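Local coordinates for protein adenylosuccinate lyase (Francisella tularensis subsp. tularensis SCHU S4, PDB 4EEI) that probably cleaves adenylosuccinate to AMP and fumarate, and succinyl-aminoimidazole carboxamide ribotide to aminoimidazole carboxamide ribotide and fumarate, in purine biosynthesis, at residues K12-E17 with F311-N316; A21-V26 with I70-S75; Q52-R57 with A77-A82. All coordinates share one frame; numbering follows the deposited sequence. Where two conformers were deposited one is given.

In the fold
The three contacts lie on the same side of the chain's centre and move outward from it. Contact 1 packs Trp14, just before helix 16-33, on the long helix 304-333 and is partly buried. Contact 2 is a buried packing of helix 16-33 on helix 68-77. Contact 3, at the surface, joins the start of helix 55-65 to the turn after helix 68-77. Contacts 1 and 2 are apolar and turn on one aromatic ring each. Contact 3 is polar, with a salt bridge and two hydrogen bonds between a side-chain amide and backbone. The centres of contacts 2 and 3 are about 9 Å apart, and Ile53 of 52-57 packs on Ala21 and Leu24 of 21-26.

Contact 1. Residues K12-E17 with F311-N316; sequences KIWADE and FYLPDN
A CH-pi contact between Trp14 and Pro314 joins the N-terminal part of the chain to helix 304-333, one of the long helices of the fumarase/aspartase (lyase 1) fold. Trp14 lies in segment 8-14, just before Ala15, the N-cap of helix 16-33. Pro314 sits at a kink in helix 304-333, where its nitrogen has no hydrogen to give to the turn before. Pro314 CA lies 3.9 Å from the centroid of the five-membered ring of Trp14. It is only 9° off the ring normal, so it sits squarely over that face. The two side chains cross at about a right angle. Pro314 CG approaches Trp14 CB to 3.7 Å, at the root of the indole. The proline thus covers both the start of the side chain and its smaller ring.

The six-membered ring reaches one residue back along helix 304-333, to Leu313. The indole is placed by a chi1 of -60°, which sets CG beside the backbone N and anti to the carbonyl carbon. Ile13 CG2 lies over the opposite face of the indole, so the ring is held between its own neighbour and the helix. Trp14 also packs on Leu102, Gln105 and Ile106 of helix 94-131, and its NE1 makes a weak hydrogen bond to Ser109. On helix 304-333, Leu313 touches Ile223 of helix 217-244. The side chain of Pro314 is about 6 Å from that of Arg310, an AMP-binding residue. At the far rim of the indole, Trp14 CH2 rests 4.0 Å from Leu313 CB.

Contact 2. Residues A21-V26 with I70-S75; sequences AKMLEV and IAFCTS
Phe72 reaches Met23 and Leu24 because its CG stands anti to the backbone N, with chi1 161°, and its ring extends from helix 68-77 to helix 16-33. Met23 has CG beside its own backbone N, with chi1 -76°, and is extended beyond CG. Its CB and SD lie over the same face of the phenyl ring, while the end of the side chain leads away. The result is a Met-aromatic contact between two helices of the N-terminal region of the lyase 1 fold.

Met23 SD lies 4.6 Å from the centroid of the Phe72 ring. At 14° off the ring normal, the sulfur is above the face and not at the rim. Met23 CB adds a CH-pi contact to the same ring, with 4.1 Å between CB and the centroid. This carbon is nearer the rim, and CB is 3.8 Å from Phe72 CZ. One methionine thus covers the ring with both the root and the sulfur of its side chain.

The helices themselves stay apart. The CA atoms of Met23 and Phe72 are 8.7 Å from each other, and the phenyl ring spans that distance. The side chain of Met23 is about 5 Å from that of Asp68, which binds AMP, so this packing lies beside the nucleotide site. Leu24 also packs on Phe88, while Phe72 touches Glu27 further along helix 16-33.

On the backbone of the same phenylalanine, Ser75 OG gives a hydrogen bond of 2.6 Å to Phe72 O within helix 68-77. Across the contact, the leading atom of the ring meets both backbone and side chain of Leu24. Phe72 CZ is 4.1 Å from Leu24 CB. The backbone comes closer, with Leu24 N set obliquely to the ring and 3.6 Å from Phe72 CZ.

Contact 3. Residues Q52-R57 with A77-A82; sequences QIRPER and AEQFTA
Arg57 grips Glu78 side-on in a two-bonded salt bridge. Arg57 NE gives a hydrogen bond of 2.7 Å to Glu78 OE2, and Arg57 NH2 gives one of 3.0 Å to Glu78 OE1. Both oxygens use their syn lone pairs. The guanidinium and carboxylate planes are 14° apart, so the carboxylate meets the guanidinium edge nearly in its plane. Arg57 NH1 has a second acidic partner in Glu60.

The amide of Gln79, carried there by a chain extended beyond CG (chi2 178°), makes a second pair of bonds, both to the backbone of Gln52. Gln79 OE1 accepts from Gln52 N at 2.8 Å, and Gln79 NE2 donates to Gln52 O at 3.0 Å. Each acceptor is met in its carbonyl plane, on a lone pair. The two bonds fix the amide's flip. Gln79 NE2 also bonds to Ser75 O.

Glu78 and Gln79 are the central residues of a type I beta turn from Ala77 to Phe80, just past helix 68-77. The turn is held to the segment leading into helix 55-65, whose N-cap is Arg54.

The Arg54 guanidinium stacks on the Gln79 amide, planes 15° apart, with Gln79 CD over one face, offset toward the rim. A water takes a hydrogen bond from Arg54 NH1 and gives one to Glu78 OE2, 2.7 Å away. Phe80 packs on Ile47 and Arg50 of helix 43-50.

Contact 1. Residues K12-E17 with F311-N316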
ATOM      1  N   LYS B  12      28.055  -1.895   0.336  1.00 22.23           N
ATOM      2  CA  LYS B  12      29.228  -1.118   0.719  1.00 23.93           C
ATOM      3  C   LYS B  12      28.909   0.373   0.716  1.00 24.59           C
ATOM      4  O   LYS B  12      29.355   1.115   1.588  1.00 25.04           O
ATOM      5  CB  LYS B  12      30.397  -1.406  -0.224  1.00 29.64           C
ATOM      6  CG  LYS B  12      31.686  -0.697   0.154  1.00 37.50           C
ATOM      7  CD  LYS B  12      32.844  -1.155  -0.716  1.00 44.31           C
ATOM      8  CE  LYS B  12      34.136  -0.449  -0.334  1.00 54.24           C
ATOM      9  NZ  LYS B  12      34.184   0.942  -0.861  1.00 58.83           N
ATOM     10  N   ILE B  13      28.109   0.802  -0.252  1.00 23.05           N
ATOM     11  CA  ILE B  13      27.728   2.204  -0.352  1.00 22.88           C
ATOM     12  C   ILE B  13      26.952   2.634   0.888  1.00 27.62           C
ATOM     13  O   ILE B  13      27.131   3.742   1.392  1.00 25.94           O
ATOM     14  CB  ILE B  13      26.869   2.467  -1.603  1.00 22.25           C
ATOM     15  CG1 ILE B  13      27.721   2.359  -2.869  1.00 24.52           C
ATOM     16  CG2 ILE B  13      26.203   3.830  -1.518  1.00 21.72           C
ATOM     17  CD1 ILE B  13      26.914   2.160  -4.133  1.00 20.92           C
ATOM     18  N   TRP B  14      26.082   1.752   1.369  1.00 24.06           N
ATOM     19  CA  TRP B  14      25.246   2.044   2.520  1.00 23.63           C
ATOM     20  C   TRP B  14      25.835   1.629   3.845  1.00 26.64           C
ATOM     21  O   TRP B  14      25.222   1.854   4.910  1.00 27.61           O
ATOM     22  CB  TRP B  14      23.856   1.450   2.322  1.00 20.96           C
ATOM     23  CG  TRP B  14      23.181   2.003   1.092  1.00 22.01           C
ATOM     24  CD1 TRP B  14      23.171   1.462  -0.189  1.00 18.71           C
ATOM     25  CD2 TRP B  14      22.415   3.253   0.982  1.00 20.00           C
ATOM     26  NE1 TRP B  14      22.464   2.259  -1.052  1.00 17.91           N
ATOM     27  CE2 TRP B  14      21.984   3.348  -0.415  1.00 18.37           C
ATOM     28  CE3 TRP B  14      22.053   4.256   1.867  1.00 23.36           C
ATOM     29  CZ2 TRP B  14      21.227   4.408  -0.877  1.00 19.52           C
ATOM     30  CZ3 TRP B  14      21.288   5.321   1.386  1.00 23.76           C
ATOM     31  CH2 TRP B  14      20.887   5.393   0.047  1.00 24.53           C
ATOM     32  N   ALA B  15      27.018   1.025   3.809  1.00 23.39           N
ATOM     33  CA  ALA B  15      27.719   0.617   5.026  1.00 28.43           C
ATOM     34  C   ALA B  15      28.195   1.838   5.811  1.00 31.37           C
ATOM     35  O   ALA B  15      28.453   2.890   5.226  1.00 25.67           O
ATOM     36  CB  ALA B  15      28.890  -0.291   4.689  1.00 33.51           C
ATOM     37  N   ASP B  16      28.296   1.710   7.132  1.00 25.39           N
ATOM     38  CA  ASP B  16      28.671   2.856   7.962  1.00 27.15           C
ATOM     39  C   ASP B  16      29.914   3.580   7.444  1.00 30.40           C
ATOM     40  O   ASP B  16      29.989   4.804   7.502  1.00 29.20           O
ATOM     41  CB  ASP B  16      28.896   2.434   9.421  1.00 30.23           C
ATOM     42  CG  ASP B  16      27.600   2.248  10.193  1.00 32.75           C
ATOM     43  OD1 ASP B  16      26.515   2.583   9.672  1.00 32.69           O
ATOM     44  OD2 ASP B  16      27.680   1.779  11.347  1.00 41.40           O
ATOM     45  N   GLU B  17      30.892   2.833   6.942  1.00 26.93           N
ATOM     46  CA  GLU B  17      32.136   3.483   6.512  1.00 29.02           C
ATOM     47  C   GLU B  17      31.925   4.492   5.376  1.00 27.96           C
ATOM     48  O   GLU B  17      32.469   5.599   5.408  1.00 27.56           O
ATOM     49  CB  GLU B  17      33.205   2.472   6.101  1.00 34.40           C
ATOM     50  CG  GLU B  17      34.491   3.160   5.645  1.00 46.30           C
ATOM     51  CD  GLU B  17      35.550   2.196   5.154  1.00 60.04           C
ATOM     52  OE1 GLU B  17      36.525   1.960   5.902  1.00 65.61           O
ATOM     53  OE2 GLU B  17      35.419   1.689   4.018  1.00 62.74           O
ATOM     54  N   PHE B 311      16.318   1.530   6.967  1.00 19.80           N
ATOM     55  CA  PHE B 311      15.930   0.173   6.574  1.00 16.89           C
ATOM     56  C   PHE B 311      15.697   0.066   5.074  1.00 19.00           C
ATOM     57  O   PHE B 311      16.309  -0.757   4.401  1.00 21.80           O
ATOM     58  CB  PHE B 311      14.621  -0.239   7.255  1.00 16.49           C
ATOM     59  CG  PHE B 311      14.781  -0.705   8.678  1.00 19.56           C
ATOM     60  CD1 PHE B 311      15.145  -2.012   8.957  1.00 21.76           C
ATOM     61  CD2 PHE B 311      14.522   0.155   9.733  1.00 23.50           C
ATOM     62  CE1 PHE B 311      15.268  -2.440  10.274  1.00 24.39           C
ATOM     63  CE2 PHE B 311      14.629  -0.270  11.044  1.00 28.00           C
ATOM     64  CZ  PHE B 311      15.009  -1.560  11.315  1.00 24.43           C
ATOM     65  N   TYR B 312      14.788   0.880   4.550  1.00 19.74           N
ATOM     66  CA  TYR B 312      14.283   0.610   3.203  1.00 23.03           C
ATOM     67  C   TYR B 312      15.169   1.089   2.051  1.00 20.28           C
ATOM     68  O   TYR B 312      15.127   0.506   0.973  1.00 20.11           O
ATOM     69  CB  TYR B 312      12.826   1.080   3.037  1.00 18.53           C
ATOM     70  CG  TYR B 312      12.661   2.461   2.448  1.00 19.27           C
ATOM     71  CD1 TYR B 312      12.615   2.650   1.072  1.00 20.00           C
ATOM     72  CD2 TYR B 312      12.522   3.573   3.266  1.00 20.42           C
ATOM     73  CE1 TYR B 312      12.448   3.914   0.529  1.00 23.87           C
ATOM     74  CE2 TYR B 312      12.358   4.845   2.731  1.00 20.08           C
ATOM     75  CZ  TYR B 312      12.328   5.003   1.366  1.00 20.19           C
ATOM     76  OH  TYR B 312      12.168   6.260   0.825  1.00 22.20           O
ATOM     77  N   LEU B 313      15.951   2.148   2.249  1.00 16.92           N
ATOM     78  CA  LEU B 313      16.787   2.631   1.145  1.00 18.96           C
ATOM     79  C   LEU B 313      17.903   1.652   0.752  1.00 16.92           C
ATOM     80  O   LEU B 313      18.047   1.342  -0.429  1.00 18.81           O
ATOM     81  CB  LEU B 313      17.354   4.031   1.415  1.00 20.86           C
ATOM     82  CG  LEU B 313      16.360   5.184   1.268  1.00 22.14           C
ATOM     83  CD1 LEU B 313      17.050   6.524   1.569  1.00 21.91           C
ATOM     84  CD2 LEU B 313      15.741   5.199  -0.124  1.00 22.68           C
ATOM     85  N   PRO B 314      18.695   1.153   1.725  1.00 16.86           N
ATOM     86  CA  PRO B 314      19.683   0.157   1.292  1.00 18.86           C
ATOM     87  C   PRO B 314      19.019  -1.106   0.745  1.00 22.95           C
ATOM     88  O   PRO B 314      19.581  -1.760  -0.149  1.00 19.76           O
ATOM     89  CB  PRO B 314      20.446  -0.160   2.587  1.00 19.01           C
ATOM     90  CG  PRO B 314      20.305   1.084   3.423  1.00 19.68           C
ATOM     91  CD  PRO B 314      18.886   1.531   3.140  1.00 19.26           C
ATOM     92  N   ASP B 315      17.848  -1.462   1.267  1.00 18.32           N
ATOM     93  CA  ASP B 315      17.167  -2.653   0.759  1.00 20.22           C
ATOM     94  C   ASP B 315      16.620  -2.409  -0.633  1.00 18.58           C
ATOM     95  O   ASP B 315      16.663  -3.287  -1.479  1.00 20.02           O
ATOM     96  CB  ASP B 315      16.021  -3.085   1.666  1.00 19.47           C
ATOM     97  CG  ASP B 315      16.501  -3.721   2.950  1.00 30.67           C
ATOM     98  OD1 ASP B 315      17.713  -3.997   3.066  1.00 31.07           O
ATOM     99  OD2 ASP B 315      15.658  -3.955   3.842  1.00 32.44           O
ATOM    100  N   ASN B 316      16.077  -1.223  -0.858  1.00 18.90           N
ATOM    101  CA  ASN B 316      15.521  -0.901  -2.166  1.00 17.40           C
ATOM    102  C   ASN B 316      16.592  -0.970  -3.252  1.00 20.47           C
ATOM    103  O   ASN B 316      16.427  -1.650  -4.264  1.00 19.64           O
ATOM    104  CB  ASN B 316      14.859   0.478  -2.130  1.00 16.05           C
ATOM    105  CG  ASN B 316      14.126   0.800  -3.408  1.00 18.91           C
ATOM    106  OD1 ASN B 316      14.724   1.295  -4.375  1.00 19.85           O
ATOM    107  ND2 ASN B 316      12.823   0.524  -3.427  1.00 15.63           N
TER

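Contact 2. Residues A21-V26 with I70-S75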
ATOM      1  N   ALA B  21      32.109   8.558   5.190  1.00 24.91           N
ATOM      2  CA  ALA B  21      33.018   9.127   4.191  1.00 27.60           C
ATOM      3  C   ALA B  21      32.294  10.191   3.352  1.00 27.00           C
ATOM      4  O   ALA B  21      32.869  11.224   2.998  1.00 27.35           O
ATOM      5  CB  ALA B  21      33.617   8.046   3.313  1.00 27.65           C
ATOM      6  N   LYS B  22      31.027   9.945   3.039  1.00 22.94           N
ATOM      7  CA  LYS B  22      30.259  10.935   2.284  1.00 23.24           C
ATOM      8  C   LYS B  22      29.931  12.146   3.147  1.00 26.34           C
ATOM      9  O   LYS B  22      29.967  13.283   2.664  1.00 26.03           O
ATOM     10  CB  LYS B  22      28.999  10.300   1.680  1.00 26.14           C
ATOM     11  CG  LYS B  22      29.303   9.242   0.595  1.00 28.02           C
ATOM     12  CD  LYS B  22      29.976   9.863  -0.628  1.00 30.84           C
ATOM     13  CE  LYS B  22      31.464   9.545  -0.711  1.00 38.55           C
ATOM     14  NZ  LYS B  22      31.760   8.142  -1.135  1.00 40.22           N
ATOM     15  N   MET B  23      29.635  11.915   4.425  1.00 24.32           N
ATOM     16  CA  MET B  23      29.430  13.029   5.353  1.00 28.20           C
ATOM     17  C   MET B  23      30.676  13.907   5.429  1.00 25.63           C
ATOM     18  O   MET B  23      30.589  15.142   5.455  1.00 28.06           O
ATOM     19  CB  MET B  23      29.056  12.515   6.744  1.00 26.86           C
ATOM     20  CG  MET B  23      27.608  12.037   6.850  1.00 29.49           C
ATOM     21  SD  MET B  23      27.244  11.425   8.510  1.00 36.89           S
ATOM     22  CE  MET B  23      25.544  10.862   8.290  1.00 41.19           C
ATOM     23  N   LEU B  24      31.835  13.267   5.440  1.00 24.70           N
ATOM     24  CA  LEU B  24      33.096  14.000   5.489  1.00 27.05           C
ATOM     25  C   LEU B  24      33.295  14.842   4.233  1.00 26.28           C
ATOM     26  O   LEU B  24      33.731  15.993   4.314  1.00 29.85           O
ATOM     27  CB  LEU B  24      34.272  13.041   5.685  1.00 26.29           C
ATOM     28  CG  LEU B  24      35.634  13.746   5.732  1.00 27.90           C
ATOM     29  CD1 LEU B  24      35.712  14.717   6.911  1.00 28.50           C
ATOM     30  CD2 LEU B  24      36.770  12.730   5.805  1.00 37.29           C
ATOM     31  N   GLU B  25      32.981  14.272   3.072  1.00 25.26           N
ATOM     32  CA  GLU B  25      33.123  14.993   1.810  1.00 27.17           C
ATOM     33  C   GLU B  25      32.229  16.234   1.790  1.00 23.92           C
ATOM     34  O   GLU B  25      32.640  17.307   1.337  1.00 25.68           O
ATOM     35  CB  GLU B  25      32.789  14.079   0.622  1.00 26.14           C
ATOM     36  CG  GLU B  25      32.949  14.774  -0.730  1.00 33.08           C
ATOM     37  CD  GLU B  25      32.546  13.902  -1.918  1.00 36.21           C
ATOM     38  OE1 GLU B  25      32.355  12.679  -1.740  1.00 34.68           O
ATOM     39  OE2 GLU B  25      32.418  14.454  -3.035  1.00 35.40           O
ATOM     40  N   VAL B  26      31.004  16.085   2.288  1.00 22.79           N
ATOM     41  CA  VAL B  26      30.072  17.206   2.399  1.00 22.89           C
ATOM     42  C   VAL B  26      30.545  18.275   3.388  1.00 26.23           C
ATOM     43  O   VAL B  26      30.471  19.478   3.093  1.00 26.20           O
ATOM     44  CB  VAL B  26      28.664  16.696   2.756  1.00 21.88           C
ATOM     45  CG1 VAL B  26      27.704  17.850   2.940  1.00 23.81           C
ATOM     46  CG2 VAL B  26      28.173  15.767   1.663  1.00 23.48           C
ATOM     47  N   ILE B  70      26.970  14.570  16.048  1.00 33.63           N
ATOM     48  CA  ILE B  70      27.911  15.049  17.057  1.00 35.38           C
ATOM     49  C   ILE B  70      29.021  14.020  17.242  1.00 34.05           C
ATOM     50  O   ILE B  70      30.195  14.369  17.331  1.00 35.06           O
ATOM     51  CB  ILE B  70      27.222  15.304  18.413  1.00 38.60           C
ATOM     52  CG1 ILE B  70      26.151  16.391  18.281  1.00 40.13           C
ATOM     53  CG2 ILE B  70      28.244  15.685  19.473  1.00 37.92           C
ATOM     54  CD1 ILE B  70      25.407  16.692  19.581  1.00 41.29           C
ATOM     55  N   ALA B  71      28.637  12.746  17.284  1.00 31.80           N
ATOM     56  CA  ALA B  71      29.604  11.655  17.407  1.00 33.56           C
ATOM     57  C   ALA B  71      30.572  11.615  16.225  1.00 35.48           C
ATOM     58  O   ALA B  71      31.782  11.491  16.410  1.00 34.97           O
ATOM     59  CB  ALA B  71      28.892  10.327  17.553  1.00 35.26           C
ATOM     60  N   PHE B  72      30.029  11.706  15.013  1.00 34.51           N
ATOM     61  CA  PHE B  72      30.849  11.749  13.805  1.00 34.01           C
ATOM     62  C   PHE B  72      31.805  12.945  13.789  1.00 30.82           C
ATOM     63  O   PHE B  72      32.999  12.789  13.525  1.00 29.90           O
ATOM     64  CB  PHE B  72      29.960  11.775  12.559  1.00 35.16           C
ATOM     65  CG  PHE B  72      30.667  12.259  11.319  1.00 37.01           C
ATOM     66  CD1 PHE B  72      31.541  11.428  10.638  1.00 36.80           C
ATOM     67  CD2 PHE B  72      30.455  13.549  10.837  1.00 39.79           C
ATOM     68  CE1 PHE B  72      32.195  11.865   9.500  1.00 36.41           C
ATOM     69  CE2 PHE B  72      31.103  13.994   9.695  1.00 38.82           C
ATOM     70  CZ  PHE B  72      31.973  13.149   9.027  1.00 35.19           C
ATOM     71  N   CYS B  73      31.279  14.138  14.056  1.00 30.54           N
ATOM     72  CA  CYS B  73      32.120  15.337  14.083  1.00 30.71           C
ATOM     73  C   CYS B  73      33.236  15.219  15.113  1.00 36.02           C
ATOM     74  O   CYS B  73      34.397  15.560  14.845  1.00 38.21           O
ATOM     75  CB  CYS B  73      31.277  16.580  14.364  1.00 32.80           C
ATOM     76  SG  CYS B  73      30.146  17.000  13.026  1.00 38.18           S
ATOM     77  N   THR B  74      32.881  14.735  16.298  1.00 36.93           N
ATOM     78  CA  THR B  74      33.866  14.530  17.355  1.00 39.23           C
ATOM     79  C   THR B  74      34.925  13.525  16.910  1.00 37.57           C
ATOM     80  O   THR B  74      36.105  13.682  17.228  1.00 36.97           O
ATOM     81  CB  THR B  74      33.199  14.081  18.671  1.00 43.05           C
ATOM     82  OG1 THR B  74      32.286  15.094  19.112  1.00 44.61           O
ATOM     83  CG2 THR B  74      34.232  13.847  19.759  1.00 46.34           C
ATOM     84  N   SER B  75      34.522  12.503  16.157  1.00 37.24           N
ATOM     85  CA  SER B  75      35.500  11.504  15.706  1.00 36.65           C
ATOM     86  C   SER B  75      36.517  12.120  14.741  1.00 35.51           C
ATOM     87  O   SER B  75      37.676  11.712  14.711  1.00 37.76           O
ATOM     88  CB  SER B  75      34.816  10.287  15.066  1.00 33.75           C
ATOM     89  OG  SER B  75      34.400  10.557  13.740  1.00 36.05           O
TER

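Contact 3. Residues Q52-R57 with A77-A82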
ATOM      1  N   GLN B  52      40.669  10.203   9.133  1.00 39.57           N
ATOM      2  CA  GLN B  52      40.317   8.799   8.983  1.00 38.11           C
ATOM      3  C   GLN B  52      38.854   8.576   9.343  1.00 33.19           C
ATOM      4  O   GLN B  52      38.316   9.235  10.234  1.00 36.18           O
ATOM      5  CB  GLN B  52      41.206   7.933   9.877  1.00 44.79           C
ATOM      6  CG  GLN B  52      42.699   8.056   9.589  1.00 54.06           C
ATOM      7  CD  GLN B  52      43.082   7.439   8.263  1.00 59.14           C
ATOM      8  OE1 GLN B  52      42.765   6.280   7.993  1.00 62.04           O
ATOM      9  NE2 GLN B  52      43.760   8.211   7.423  1.00 59.45           N
ATOM     10  N   ILE B  53      38.212   7.647   8.646  1.00 33.63           N
ATOM     11  CA  ILE B  53      36.832   7.277   8.952  1.00 34.93           C
ATOM     12  C   ILE B  53      36.865   6.090   9.910  1.00 39.60           C
ATOM     13  O   ILE B  53      37.433   5.048   9.586  1.00 37.41           O
ATOM     14  CB  ILE B  53      36.063   6.898   7.677  1.00 34.38           C
ATOM     15  CG1 ILE B  53      36.136   8.037   6.666  1.00 35.02           C
ATOM     16  CG2 ILE B  53      34.605   6.564   7.999  1.00 33.11           C
ATOM     17  CD1 ILE B  53      35.454   9.323   7.143  1.00 34.90           C
ATOM     18  N   ARG B  54      36.271   6.255  11.092  1.00 39.99           N
ATOM     19  CA  ARG B  54      36.382   5.253  12.154  1.00 37.50           C
ATOM     20  C   ARG B  54      35.023   4.900  12.746  1.00 39.66           C
ATOM     21  O   ARG B  54      34.667   5.381  13.825  1.00 44.50           O
ATOM     22  CB  ARG B  54      37.302   5.770  13.256  1.00 39.50           C
ATOM     23  CG  ARG B  54      38.723   6.060  12.793  1.00 38.65           C
ATOM     24  CD  ARG B  54      39.483   6.863  13.834  1.00 41.62           C
ATOM     25  NE  ARG B  54      40.902   7.005  13.510  1.00 43.65           N
ATOM     26  CZ  ARG B  54      41.750   7.778  14.183  1.00 45.82           C
ATOM     27  NH1 ARG B  54      41.323   8.486  15.219  1.00 44.21           N
ATOM     28  NH2 ARG B  54      43.026   7.845  13.818  1.00 50.45           N
ATOM     29  N   PRO B  55      34.263   4.048  12.044  1.00 36.66           N
ATOM     30  CA  PRO B  55      32.870   3.790  12.423  1.00 39.38           C
ATOM     31  C   PRO B  55      32.762   3.291  13.860  1.00 39.94           C
ATOM     32  O   PRO B  55      31.820   3.633  14.574  1.00 41.63           O
ATOM     33  CB  PRO B  55      32.432   2.713  11.428  1.00 40.51           C
ATOM     34  CG  PRO B  55      33.335   2.908  10.240  1.00 40.16           C
ATOM     35  CD  PRO B  55      34.660   3.302  10.837  1.00 38.42           C
ATOM     36  N   GLU B  56      33.752   2.499  14.252  0.58 41.82           N
ATOM     37  CA  GLU B  56      33.869   1.948  15.592  0.58 45.27           C
ATOM     38  C   GLU B  56      33.901   3.038  16.664  0.58 47.32           C
ATOM     39  O   GLU B  56      33.199   2.962  17.673  0.58 47.87           O
ATOM     40  CB  GLU B  56      35.141   1.087  15.672  0.58 50.00           C
ATOM     41  CG  GLU B  56      36.459   1.800  15.262  0.58 53.44           C
ATOM     42  CD  GLU B  56      36.736   1.768  13.762  0.58 50.63           C
ATOM     43  OE1 GLU B  56      35.909   1.220  13.013  0.58 48.95           O
ATOM     44  OE2 GLU B  56      37.792   2.276  13.334  0.58 51.27           O
ATOM     45  N   ARG B  57      34.723   4.054  16.424  1.00 48.39           N
ATOM     46  CA  ARG B  57      34.914   5.167  17.338  1.00 47.31           C
ATOM     47  C   ARG B  57      33.650   6.032  17.404  1.00 44.28           C
ATOM     48  O   ARG B  57      33.272   6.521  18.473  1.00 44.16           O
ATOM     49  CB  ARG B  57      36.121   5.993  16.891  1.00 47.06           C
ATOM     50  CG  ARG B  57      36.358   7.239  17.701  1.00 44.44           C
ATOM     51  CD  ARG B  57      36.617   6.911  19.152  1.00 47.17           C
ATOM     52  NE  ARG B  57      36.874   8.120  19.921  1.00 46.80           N
ATOM     53  CZ  ARG B  57      36.670   8.235  21.228  1.00 47.20           C
ATOM     54  NH1 ARG B  57      36.206   7.207  21.923  1.00 46.56           N
ATOM     55  NH2 ARG B  57      36.927   9.387  21.838  1.00 45.51           N
ATOM     56  N   ALA B  77      37.187  15.740  14.527  1.00 38.32           N
ATOM     57  CA  ALA B  77      37.863  16.809  15.258  1.00 43.19           C
ATOM     58  C   ALA B  77      38.974  16.321  16.188  1.00 43.71           C
ATOM     59  O   ALA B  77      40.004  16.992  16.349  1.00 44.26           O
ATOM     60  CB  ALA B  77      36.846  17.635  16.040  1.00 44.10           C
ATOM     61  N   GLU B  78      38.777  15.159  16.803  1.00 42.64           N
ATOM     62  CA  GLU B  78      39.756  14.669  17.774  1.00 45.14           C
ATOM     63  C   GLU B  78      41.050  14.190  17.106  1.00 44.43           C
ATOM     64  O   GLU B  78      42.023  13.856  17.787  1.00 47.64           O
ATOM     65  CB  GLU B  78      39.151  13.581  18.676  1.00 47.83           C
ATOM     66  CG  GLU B  78      38.938  12.233  18.007  1.00 51.44           C
ATOM     67  CD  GLU B  78      38.303  11.210  18.942  1.00 53.23           C
ATOM     68  OE1 GLU B  78      37.905  11.584  20.068  1.00 55.04           O
ATOM     69  OE2 GLU B  78      38.201  10.032  18.548  1.00 52.09           O
ATOM     70  N   GLN B  79      41.064  14.170  15.774  1.00 40.17           N
ATOM     71  CA  GLN B  79      42.267  13.789  15.036  1.00 41.13           C
ATOM     72  C   GLN B  79      43.136  15.009  14.729  1.00 43.00           C
ATOM     73  O   GLN B  79      44.223  14.877  14.174  1.00 43.12           O
ATOM     74  CB  GLN B  79      41.894  13.076  13.735  1.00 41.87           C
ATOM     75  CG  GLN B  79      41.092  11.793  13.931  1.00 39.19           C
ATOM     76  CD  GLN B  79      40.694  11.142  12.622  1.00 37.99           C
ATOM     77  OE1 GLN B  79      41.529  10.929  11.744  1.00 41.02           O
ATOM     78  NE2 GLN B  79      39.411  10.830  12.480  1.00 35.61           N
ATOM     79  N   PHE B  80      42.660  16.193  15.100  1.00 41.46           N
ATOM     80  CA  PHE B  80      43.352  17.436  14.747  1.00 44.87           C
ATOM     81  C   PHE B  80      43.530  18.385  15.925  1.00 47.32           C
ATOM     82  O   PHE B  80      42.879  18.227  16.960  1.00 48.65           O
ATOM     83  CB  PHE B  80      42.592  18.150  13.627  1.00 41.85           C
ATOM     84  CG  PHE B  80      42.468  17.333  12.377  1.00 40.73           C
ATOM     85  CD1 PHE B  80      41.376  16.502  12.181  1.00 38.23           C
ATOM     86  CD2 PHE B  80      43.462  17.377  11.411  1.00 41.71           C
ATOM     87  CE1 PHE B  80      41.272  15.736  11.038  1.00 37.64           C
ATOM     88  CE2 PHE B  80      43.367  16.617  10.262  1.00 39.96           C
ATOM     89  CZ  PHE B  80      42.267  15.792  10.075  1.00 39.14           C
ATOM     90  N   THR B  81      44.410  19.374  15.760  1.00 44.71           N
ATOM     91  CA  THR B  81      44.560  20.440  16.747  1.00 45.71           C
ATOM     92  C   THR B  81      43.236  21.182  16.904  1.00 46.11           C
ATOM     93  O   THR B  81      42.403  21.180  15.992  1.00 42.30           O
ATOM     94  CB  THR B  81      45.662  21.452  16.351  1.00 47.29           C
ATOM     95  OG1 THR B  81      45.343  22.050  15.086  1.00 49.75           O
ATOM     96  CG2 THR B  81      47.015  20.768  16.253  1.00 52.15           C
ATOM     97  N   ALA B  82      43.041  21.811  18.059  1.00 46.22           N
ATOM     98  CA  ALA B  82      41.830  22.587  18.303  1.00 47.87           C
ATOM     99  C   ALA B  82      41.687  23.682  17.250  1.00 46.47           C
ATOM    100  O   ALA B  82      40.575  24.007  16.819  1.00 42.50           O
ATOM    101  CB  ALA B  82      41.857  23.184  19.694  1.00 50.65           C
TER
HETATM  102  O   HOH W   1      38.664   9.543  15.933  1.00 46.07           O